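Local coordinates for FBP protein (Leishmania major, PDB 5OEZ) that probably hydrolyses fructose 1,6-bisphosphate to fructose 6-phosphate and phosphate, as a magnesium-dependent homotetramer whose subunits also bind AMP, at residues P287-V292 against R305-S310; L201-I206 against T259-G264; P319-S324 against D329-F334. All blocks are in the same frame, centred on the assembly; numbering follows the deposited sequence.

Interaction 1: P287-V292 against R305-S310; sequences PMAMIV and RILEQS
Ala289 meets Ile306 and Leu307 in a wholly apolar contact between helix 281-294 and the loop that follows strand 298-300. The methyl of Ala289 points at the loop and fits into the notch between Ile306 and Leu307, its CB 3.8 Å from Ile306 CB and 4.0 Å from Leu307 CD2. The two Leu307 methyls share the helix surface, CD2 over Ala289 CB and Met290 N, CD1 4.0 Å from Met290 CA. The long side chain of Met290 is extended and runs away from the loop, leaving its CB, 4.4 Å from Leu307 CD1, to share in the packing.

Polar bonds shape the loop itself and tie it to the helix. The backbone N of Gln309 bonds to Ile306 O at 3.1 Å, which bends 306-308 into a short helix-like turn. Arg305 NH1 forms a salt bridge with Glu308 OE2, 3.1 Å long and approaching on the anti side of the carboxylate. Arg305 NH2 pairs with Glu293 as well, linking the loop back to the helix.

Phe322 of strand 317-323 packs against both Ala289 and Ile306, Met165 adjoins Met290 and Leu307, and strand 167-173 meets the helix through Met288, Met290 and Ile291.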
loop_
_atom_site.group_PDB
_atom_site.type_symbol
_atom_site.label_atom_id
_atom_site.label_comp_id
_atom_site.label_asym_id
_atom_site.label_seq_id
_atom_site.Cartn_x
_atom_site.Cartn_y
_atom_site.Cartn_z
ATOM N N PRO C 287 -25.372 -7.197 -18.973
ATOM C CA PRO C 287 -24.091 -6.442 -18.924
ATOM C C PRO C 287 -22.874 -7.167 -19.544
ATOM O O PRO C 287 -22.173 -6.587 -20.363
ATOM C CB PRO C 287 -23.863 -6.245 -17.431
ATOM C CG PRO C 287 -25.233 -6.287 -16.838
ATOM C CD PRO C 287 -25.978 -7.300 -17.634
ATOM N N MET C 288 -22.658 -8.425 -19.180
ATOM C CA MET C 288 -21.606 -9.221 -19.801
ATOM C C MET C 288 -21.791 -9.391 -21.303
ATOM O O MET C 288 -20.816 -9.379 -22.055
ATOM C CB MET C 288 -21.482 -10.596 -19.131
ATOM C CG MET C 288 -20.880 -10.617 -17.724
ATOM S SD MET C 288 -19.305 -9.742 -17.413
ATOM C CE MET C 288 -18.491 -9.590 -19.002
ATOM N N ALA C 289 -23.033 -9.584 -21.747
ATOM C CA ALA C 289 -23.300 -9.694 -23.178
ATOM C C ALA C 289 -22.871 -8.428 -23.937
ATOM O O ALA C 289 -22.324 -8.525 -25.032
ATOM C CB ALA C 289 -24.773 -9.995 -23.419
ATOM N N MET C 290 -23.159 -7.252 -23.377
ATOM C CA MET C 290 -22.786 -5.978 -24.027
ATOM C C MET C 290 -21.275 -5.855 -24.138
ATOM O O MET C 290 -20.762 -5.433 -25.156
ATOM C CB MET C 290 -23.342 -4.764 -23.273
ATOM C CG MET C 290 -23.265 -3.472 -24.082
ATOM S SD MET C 290 -23.757 -2.016 -23.136
ATOM C CE MET C 290 -23.308 -0.701 -24.275
ATOM N N ILE C 291 -20.560 -6.252 -23.098
ATOM C CA ILE C 291 -19.101 -6.217 -23.135
ATOM C C ILE C 291 -18.538 -7.163 -24.196
ATOM O O ILE C 291 -17.726 -6.750 -25.014
ATOM C CB ILE C 291 -18.515 -6.539 -21.755
ATOM C CG1 ILE C 291 -18.830 -5.386 -20.789
ATOM C CG2 ILE C 291 -17.011 -6.729 -21.838
ATOM C CD1 ILE C 291 -18.907 -5.830 -19.345
ATOM N N VAL C 292 -19.010 -8.407 -24.197
ATOM C CA VAL C 292 -18.562 -9.421 -25.163
ATOM C C VAL C 292 -18.862 -8.996 -26.599
ATOM O O VAL C 292 -18.014 -9.147 -27.475
ATOM C CB VAL C 292 -19.184 -10.819 -24.851
ATOM C CG1 VAL C 292 -19.007 -11.814 -25.988
ATOM C CG2 VAL C 292 -18.581 -11.378 -23.571
ATOM N N ARG C 305 -29.659 -13.550 -29.392
ATOM C CA ARG C 305 -28.878 -12.613 -28.602
ATOM C C ARG C 305 -29.518 -12.348 -27.254
ATOM O O ARG C 305 -30.707 -12.060 -27.181
ATOM C CB ARG C 305 -28.732 -11.276 -29.354
ATOM C CG ARG C 305 -27.855 -11.343 -30.602
ATOM C CD ARG C 305 -27.983 -10.074 -31.422
ATOM N NE ARG C 305 -27.399 -8.924 -30.730
ATOM C CZ ARG C 305 -27.772 -7.651 -30.870
ATOM N NH1 ARG C 305 -28.767 -7.283 -31.672
ATOM N NH2 ARG C 305 -27.146 -6.712 -30.178
ATOM N N ILE C 306 -28.707 -12.421 -26.199
ATOM C CA ILE C 306 -29.118 -12.023 -24.852
ATOM C C ILE C 306 -29.702 -10.601 -24.852
ATOM O O ILE C 306 -30.728 -10.351 -24.214
ATOM C CB ILE C 306 -27.918 -12.053 -23.862
ATOM C CG1 ILE C 306 -27.374 -13.476 -23.658
ATOM C CG2 ILE C 306 -28.287 -11.465 -22.501
ATOM C CD1 ILE C 306 -28.330 -14.451 -23.009
ATOM N N LEU C 307 -29.038 -9.682 -25.558
ATOM C CA LEU C 307 -29.437 -8.273 -25.588
ATOM C C LEU C 307 -30.790 -8.021 -26.225
ATOM O O LEU C 307 -31.435 -7.020 -25.904
ATOM C CB LEU C 307 -28.372 -7.413 -26.272
ATOM C CG LEU C 307 -27.005 -7.344 -25.570
ATOM C CD1 LEU C 307 -26.070 -6.416 -26.333
ATOM C CD2 LEU C 307 -27.128 -6.899 -24.119
ATOM N N GLU C 308 -31.239 -8.930 -27.083
ATOM C CA GLU C 308 -32.583 -8.832 -27.701
ATOM C C GLU C 308 -33.735 -9.404 -26.849
ATOM O O GLU C 308 -34.881 -9.260 -27.240
ATOM C CB GLU C 308 -32.608 -9.501 -29.083
ATOM C CG GLU C 308 -31.871 -8.736 -30.177
ATOM C CD GLU C 308 -31.829 -9.475 -31.519
ATOM O OE1 GLU C 308 -32.404 -10.582 -31.632
ATOM O OE2 GLU C 308 -31.207 -8.951 -32.473
ATOM N N GLN C 309 -33.455 -10.024 -25.703
ATOM C CA GLN C 309 -34.531 -10.580 -24.864
ATOM C C GLN C 309 -35.303 -9.483 -24.148
ATOM O O GLN C 309 -34.714 -8.509 -23.677
ATOM C CB GLN C 309 -33.990 -11.555 -23.828
ATOM C CG GLN C 309 -33.364 -12.808 -24.421
ATOM C CD GLN C 309 -32.708 -13.686 -23.364
ATOM O OE1 GLN C 309 -32.985 -13.556 -22.167
ATOM N NE2 GLN C 309 -31.850 -14.607 -23.801
ATOM N N SER C 310 -36.620 -9.655 -24.065
ATOM C CA SER C 310 -37.474 -8.743 -23.299
ATOM C C SER C 310 -37.313 -8.985 -21.799
ATOM O O SER C 310 -37.168 -10.130 -21.362
ATOM C CB SER C 310 -38.944 -8.927 -23.675
ATOM O OG SER C 310 -39.176 -8.575 -25.016
#

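Interaction 2: L201-I206 against T259-G264; sequences LTHPHI and TLLYGG
Ile206 and Leu261 are brought together by matching torsions: Ile206 CG1 and Leu261 CG both stand anti to their carbonyl carbons (chi1 -67° and -63°), and each chain has an extended second torsion. Ile206 CD1 is thereby carried out to meet Leu261 CD2 at 4.1 Å, the two chains crossing at a slant. The same Ile206 chi1 sets CG2 anti to the backbone N, and this second branch rests on the preceding residue, 4.3 Å from Leu260 CD1 and 4.0 Å from the carbonyl oxygen Leu260 O. One isoleucine therefore bridges two consecutive helix residues.

Leu261 CD2 has a further neighbour in the imidazole of His203, whose ND1 is 4.0 Å away. Their side chains cross at about a right angle and the methyl approaches the ring obliquely, so this is van der Waals packing at the less buried margin of the contact.

Backbone geometry places both partners. A classic beta bulge sets Thr202 and His203 together opposite Gly189 in strand 198-203. On the other side the helix closes with Gly263 N bonded to Thr259 O at 2.7 Å, and Gly263 then leaves helical geometry with positive phi (89°). Leu260 also packs on Ile291 and Val292, while Leu261 touches Asp127 of a second subunit.

The contact joins strand 198-203, outermost in its sheet within the subunit, to the last turn of helix 252-262, one of the helices between the two sheets in the layered alpha-beta-alpha-beta-alpha fold of class 1 fructose-1,6-bisphosphatases.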
loop_
_atom_site.group_PDB
_atom_site.type_symbol
_atom_site.label_atom_id
_atom_site.label_comp_id
_atom_site.label_asym_id
_atom_site.label_seq_id
_atom_site.Cartn_x
_atom_site.Cartn_y
_atom_site.Cartn_z
ATOM N N LEU C 201 -5.343 3.185 -17.588
ATOM C CA LEU C 201 -5.637 2.479 -18.821
ATOM C C LEU C 201 -4.489 1.533 -19.166
ATOM O O LEU C 201 -3.338 1.964 -19.262
ATOM C CB LEU C 201 -5.861 3.481 -19.963
ATOM C CG LEU C 201 -6.116 2.926 -21.366
ATOM C CD1 LEU C 201 -7.384 2.100 -21.413
ATOM C CD2 LEU C 201 -6.197 4.063 -22.361
ATOM N N THR C 202 -4.806 0.254 -19.362
ATOM C CA THR C 202 -3.798 -0.776 -19.672
ATOM C C THR C 202 -4.103 -1.671 -20.886
ATOM O O THR C 202 -3.173 -2.198 -21.485
ATOM C CB THR C 202 -3.539 -1.674 -18.432
ATOM O OG1 THR C 202 -4.784 -2.156 -17.897
ATOM C CG2 THR C 202 -2.799 -0.894 -17.332
ATOM N N HIS C 203 -5.380 -1.880 -21.216
ATOM C CA HIS C 203 -5.805 -2.667 -22.389
ATOM C C HIS C 203 -6.804 -1.840 -23.211
ATOM O O HIS C 203 -8.021 -2.002 -23.063
ATOM C CB HIS C 203 -6.540 -3.951 -21.938
ATOM C CG HIS C 203 -5.713 -4.912 -21.144
ATOM N ND1 HIS C 203 -5.124 -6.032 -21.697
ATOM C CD2 HIS C 203 -5.441 -4.961 -19.816
ATOM C CE1 HIS C 203 -4.493 -6.707 -20.750
ATOM N NE2 HIS C 203 -4.672 -6.078 -19.601
ATOM N N PRO C 204 -6.322 -0.915 -24.036
ATOM C CA PRO C 204 -7.291 -0.198 -24.881
ATOM C C PRO C 204 -7.804 -1.095 -26.012
ATOM O O PRO C 204 -7.047 -1.909 -26.519
ATOM C CB PRO C 204 -6.472 0.964 -25.440
ATOM C CG PRO C 204 -5.062 0.441 -25.454
ATOM C CD PRO C 204 -4.926 -0.514 -24.310
ATOM N N HIS C 205 -9.076 -0.944 -26.384
ATOM C CA HIS C 205 -9.662 -1.634 -27.534
ATOM C C HIS C 205 -9.476 -3.161 -27.468
ATOM O O HIS C 205 -8.865 -3.766 -28.344
ATOM C CB HIS C 205 -9.103 -1.058 -28.841
ATOM C CG HIS C 205 -9.292 0.424 -28.977
ATOM N ND1 HIS C 205 -10.514 1.044 -28.797
ATOM C CD2 HIS C 205 -8.415 1.407 -29.288
ATOM C CE1 HIS C 205 -10.375 2.346 -28.982
ATOM N NE2 HIS C 205 -9.112 2.591 -29.283
ATOM N N ILE C 206 -10.022 -3.764 -26.419
ATOM C CA ILE C 206 -9.991 -5.214 -26.267
ATOM C C ILE C 206 -10.821 -5.879 -27.369
ATOM O O ILE C 206 -11.984 -5.524 -27.571
ATOM C CB ILE C 206 -10.529 -5.655 -24.896
ATOM C CG1 ILE C 206 -9.589 -5.180 -23.792
ATOM C CG2 ILE C 206 -10.682 -7.173 -24.845
ATOM C CD1 ILE C 206 -10.098 -5.392 -22.392
ATOM N N THR C 259 -11.840 -15.265 -20.973
ATOM C CA THR C 259 -12.424 -15.478 -22.304
ATOM C C THR C 259 -12.208 -14.263 -23.203
ATOM O O THR C 259 -11.800 -14.408 -24.346
ATOM C CB THR C 259 -13.925 -15.811 -22.196
ATOM O OG1 THR C 259 -14.089 -16.980 -21.383
ATOM C CG2 THR C 259 -14.558 -16.057 -23.566
ATOM N N LEU C 260 -12.505 -13.076 -22.692
ATOM C CA LEU C 260 -12.271 -11.837 -23.418
ATOM C C LEU C 260 -10.839 -11.642 -23.906
ATOM O O LEU C 260 -10.632 -11.212 -25.031
ATOM C CB LEU C 260 -12.587 -10.625 -22.533
ATOM C CG LEU C 260 -13.927 -9.952 -22.449
ATOM C CD1 LEU C 260 -13.700 -8.485 -22.102
ATOM C CD2 LEU C 260 -14.667 -10.074 -23.743
ATOM N N LEU C 261 -9.866 -11.906 -23.045
ATOM C CA LEU C 261 -8.458 -11.655 -23.379
ATOM C C LEU C 261 -7.795 -12.759 -24.175
ATOM O O LEU C 261 -6.983 -12.479 -25.056
ATOM C CB LEU C 261 -7.647 -11.395 -22.116
ATOM C CG LEU C 261 -8.066 -10.151 -21.318
ATOM C CD1 LEU C 261 -7.235 -10.041 -20.044
ATOM C CD2 LEU C 261 -7.927 -8.874 -22.137
ATOM N N TYR C 262 -8.117 -14.009 -23.867
ATOM C CA TYR C 262 -7.509 -15.157 -24.565
ATOM C C TYR C 262 -8.363 -15.662 -25.711
ATOM O O TYR C 262 -7.848 -16.258 -26.637
ATOM C CB TYR C 262 -7.288 -16.307 -23.585
ATOM C CG TYR C 262 -6.193 -16.103 -22.551
ATOM C CD1 TYR C 262 -5.554 -14.870 -22.372
ATOM C CD2 TYR C 262 -5.794 -17.171 -21.742
ATOM C CE1 TYR C 262 -4.555 -14.717 -21.429
ATOM C CE2 TYR C 262 -4.809 -17.027 -20.792
ATOM C CZ TYR C 262 -4.181 -15.800 -20.637
ATOM O OH TYR C 262 -3.179 -15.637 -19.694
ATOM N N GLY C 263 -9.671 -15.414 -25.662
ATOM C CA GLY C 263 -10.615 -16.092 -26.550
ATOM C C GLY C 263 -11.117 -17.394 -25.950
ATOM O O GLY C 263 -10.658 -17.818 -24.883
ATOM N N GLY C 264 -12.070 -18.014 -26.639
ATOM C CA GLY C 264 -12.677 -19.252 -26.191
ATOM C C GLY C 264 -14.176 -19.121 -26.059
ATOM O O GLY C 264 -14.811 -18.246 -26.672
#

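Interaction 3: P319-S324 against D329-F334; sequences PVYFGS and DLCMAF
Tyr321 presents one face of its ring to Met332 of the following helix. Met332 CE lies 3.6 Å above the ring plane, displaced toward the rim and nearest CG and CD1; its distance from Tyr321 CD1 is 3.7 Å. Met332 CE is 4.0 Å from the Tyr321 ring centroid and 23° off the normal, values that together fit a CH-pi contact. The Met332 sulfur stands farther back, with SD 5.4 Å from the Tyr321 ring centroid, in a looser Met-aromatic contact.

Cys331 supplies a second sulfur on the same side of the ring. Its SG approaches obliquely and touches Tyr321 CD2 at 3.9 Å, so neighbouring helix residues reach the two delta carbons, Met332 CE at CD1 and Cys331 SG at CD2.

Side-chain conformation explains how two successive residues reach one ring. The Cys331 side chain sets out toward the strand, with SG anti to the backbone N (chi1 -179°). Met332 starts less directly, and bends at chi2 and chi3 fold its chain back until the methyl lies over the aromatic face, the two side chains crossing at about a right angle.

Further out, Phe229 of helix 227-238 and Val300 of strand 298-300 pack on Tyr321; Trp228 and Tyr232 adjoin Cys331, and Val300 also touches Met332. The backbone of Tyr321 is hydrogen-bonded to Val300. Asp329 OD1 forms a salt bridge with Lys298, a tie between the helix and that neighbouring strand.

This is a beta-alpha unit in which the helix packs back on the strand that leads into it: strand 317-323 passes through Ser324, at the N-cap position, straight into helix 325-338, which lies against one face of the C-terminal sheet.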
loop_
_atom_site.group_PDB
_atom_site.type_symbol
_atom_site.label_atom_id
_atom_site.label_comp_id
_atom_site.label_asym_id
_atom_site.label_seq_id
_atom_site.Cartn_x
_atom_site.Cartn_y
_atom_site.Cartn_z
ATOM N N PRO C 319 -29.889 -19.123 -19.661
ATOM C CA PRO C 319 -28.581 -19.718 -19.943
ATOM C C PRO C 319 -27.751 -18.797 -20.821
ATOM O O PRO C 319 -28.281 -17.850 -21.403
ATOM C CB PRO C 319 -28.934 -20.993 -20.719
ATOM C CG PRO C 319 -30.184 -20.641 -21.431
ATOM C CD PRO C 319 -30.941 -19.698 -20.530
ATOM N N VAL C 320 -26.444 -19.047 -20.897
ATOM C CA VAL C 320 -25.545 -18.204 -21.695
ATOM C C VAL C 320 -24.499 -19.056 -22.411
ATOM O O VAL C 320 -23.986 -20.027 -21.849
ATOM C CB VAL C 320 -24.810 -17.098 -20.845
ATOM C CG1 VAL C 320 -25.807 -16.180 -20.139
ATOM C CG2 VAL C 320 -23.855 -17.711 -19.827
ATOM N N TYR C 321 -24.178 -18.632 -23.629
ATOM C CA TYR C 321 -23.073 -19.133 -24.418
ATOM C C TYR C 321 -22.350 -17.897 -24.967
ATOM O O TYR C 321 -22.845 -17.226 -25.878
ATOM C CB TYR C 321 -23.600 -20.038 -25.540
ATOM C CG TYR C 321 -24.648 -21.013 -25.059
ATOM C CD1 TYR C 321 -25.992 -20.666 -25.089
ATOM C CD2 TYR C 321 -24.301 -22.252 -24.523
ATOM C CE1 TYR C 321 -26.958 -21.528 -24.624
ATOM C CE2 TYR C 321 -25.267 -23.125 -24.055
ATOM C CZ TYR C 321 -26.595 -22.768 -24.123
ATOM O OH TYR C 321 -27.587 -23.601 -23.660
ATOM N N PHE C 322 -21.195 -17.594 -24.380
ATOM C CA PHE C 322 -20.438 -16.357 -24.636
ATOM C C PHE C 322 -19.043 -16.663 -25.160
ATOM O O PHE C 322 -18.363 -17.525 -24.624
ATOM C CB PHE C 322 -20.196 -15.572 -23.329
ATOM C CG PHE C 322 -21.399 -14.861 -22.758
ATOM C CD1 PHE C 322 -22.627 -14.805 -23.400
ATOM C CD2 PHE C 322 -21.274 -14.206 -21.552
ATOM C CE1 PHE C 322 -23.696 -14.130 -22.826
ATOM C CE2 PHE C 322 -22.330 -13.511 -20.982
ATOM C CZ PHE C 322 -23.544 -13.471 -21.617
ATOM N N GLY C 323 -18.585 -15.890 -26.136
ATOM C CA GLY C 323 -17.159 -15.794 -26.406
ATOM C C GLY C 323 -16.812 -15.509 -27.842
ATOM O O GLY C 323 -17.524 -14.767 -28.543
ATOM N N SER C 324 -15.690 -16.103 -28.258
ATOM C CA SER C 324 -15.197 -16.021 -29.619
ATOM C C SER C 324 -16.315 -16.402 -30.578
ATOM O O SER C 324 -17.033 -17.386 -30.358
ATOM C CB SER C 324 -14.010 -16.964 -29.788
ATOM O OG SER C 324 -12.925 -16.587 -28.955
ATOM N N ASP C 329 -20.551 -20.074 -32.677
ATOM C CA ASP C 329 -21.207 -20.652 -33.894
ATOM C C ASP C 329 -21.139 -22.187 -33.920
ATOM O O ASP C 329 -22.116 -22.822 -34.259
ATOM C CB ASP C 329 -20.599 -20.122 -35.204
ATOM C CG ASP C 329 -20.885 -18.629 -35.449
ATOM O OD1 ASP C 329 -21.806 -18.060 -34.824
ATOM O OD2 ASP C 329 -20.150 -18.012 -36.255
ATOM N N LEU C 330 -19.997 -22.767 -33.531
ATOM C CA LEU C 330 -19.849 -24.218 -33.500
ATOM C C LEU C 330 -20.801 -24.826 -32.468
ATOM O O LEU C 330 -21.445 -25.822 -32.744
ATOM C CB LEU C 330 -18.398 -24.622 -33.201
ATOM C CG LEU C 330 -18.093 -26.122 -33.077
ATOM C CD1 LEU C 330 -18.290 -26.793 -34.414
ATOM C CD2 LEU C 330 -16.685 -26.383 -32.556
ATOM N N CYS C 331 -20.892 -24.186 -31.305
ATOM C CA CYS C 331 -21.804 -24.585 -30.238
ATOM C C CYS C 331 -23.260 -24.544 -30.702
ATOM O O CYS C 331 -24.003 -25.494 -30.520
ATOM C CB CYS C 331 -21.605 -23.670 -29.020
ATOM S SG CYS C 331 -22.613 -24.017 -27.569
ATOM N N MET C 332 -23.656 -23.451 -31.341
ATOM C CA MET C 332 -25.018 -23.320 -31.846
ATOM C C MET C 332 -25.336 -24.297 -32.973
ATOM O O MET C 332 -26.502 -24.632 -33.182
ATOM C CB MET C 332 -25.306 -21.873 -32.281
ATOM C CG MET C 332 -25.428 -20.888 -31.125
ATOM S SD MET C 332 -26.616 -21.353 -29.830
ATOM C CE MET C 332 -25.539 -21.976 -28.539
ATOM N N ALA C 333 -24.317 -24.739 -33.708
ATOM C CA ALA C 333 -24.518 -25.706 -34.786
ATOM C C ALA C 333 -24.994 -27.049 -34.252
ATOM O O ALA C 333 -25.763 -27.729 -34.919
ATOM C CB ALA C 333 -23.249 -25.873 -35.605
ATOM N N PHE C 334 -24.515 -27.442 -33.077
ATOM C CA PHE C 334 -25.025 -28.649 -32.429
ATOM C C PHE C 334 -26.490 -28.479 -31.984
ATOM O O PHE C 334 -27.280 -29.401 -32.106
ATOM C CB PHE C 334 -24.142 -29.071 -31.249
ATOM C CG PHE C 334 -22.875 -29.756 -31.657
ATOM C CD1 PHE C 334 -21.719 -29.025 -31.949
ATOM C CD2 PHE C 334 -22.834 -31.147 -31.776
ATOM C CE1 PHE C 334 -20.541 -29.664 -32.338
ATOM C CE2 PHE C 334 -21.679 -31.783 -32.177
ATOM C CZ PHE C 334 -20.522 -31.039 -32.452
#

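Strand 317-323 has a helix on each side. Tyr321 serves interaction 3, while Phe322 reaches interaction 1: its CE2 is 3.6 Å from Met288 CB and CE1 3.8 Å from Ile306 CG1. Interaction 2 joins interaction 1 where Leu260 CD1 meets Ile291 CG2 at 3.8 Å, and interaction 3 by a probable hydrogen bond of 2.8 Å from Ser324 N to Gly264 O. The three form one connected network near ligand sites empty in this chain. Between side chains, Tyr321 is about 7 Å from Tyr268, which binds fructose 6-phosphate, as does Met252, about 11 Å from Leu260; Ile306 is about 9 Å from the manganese ligand Glu284, and Met290 about 9 Å from Phe28 of the AMP site.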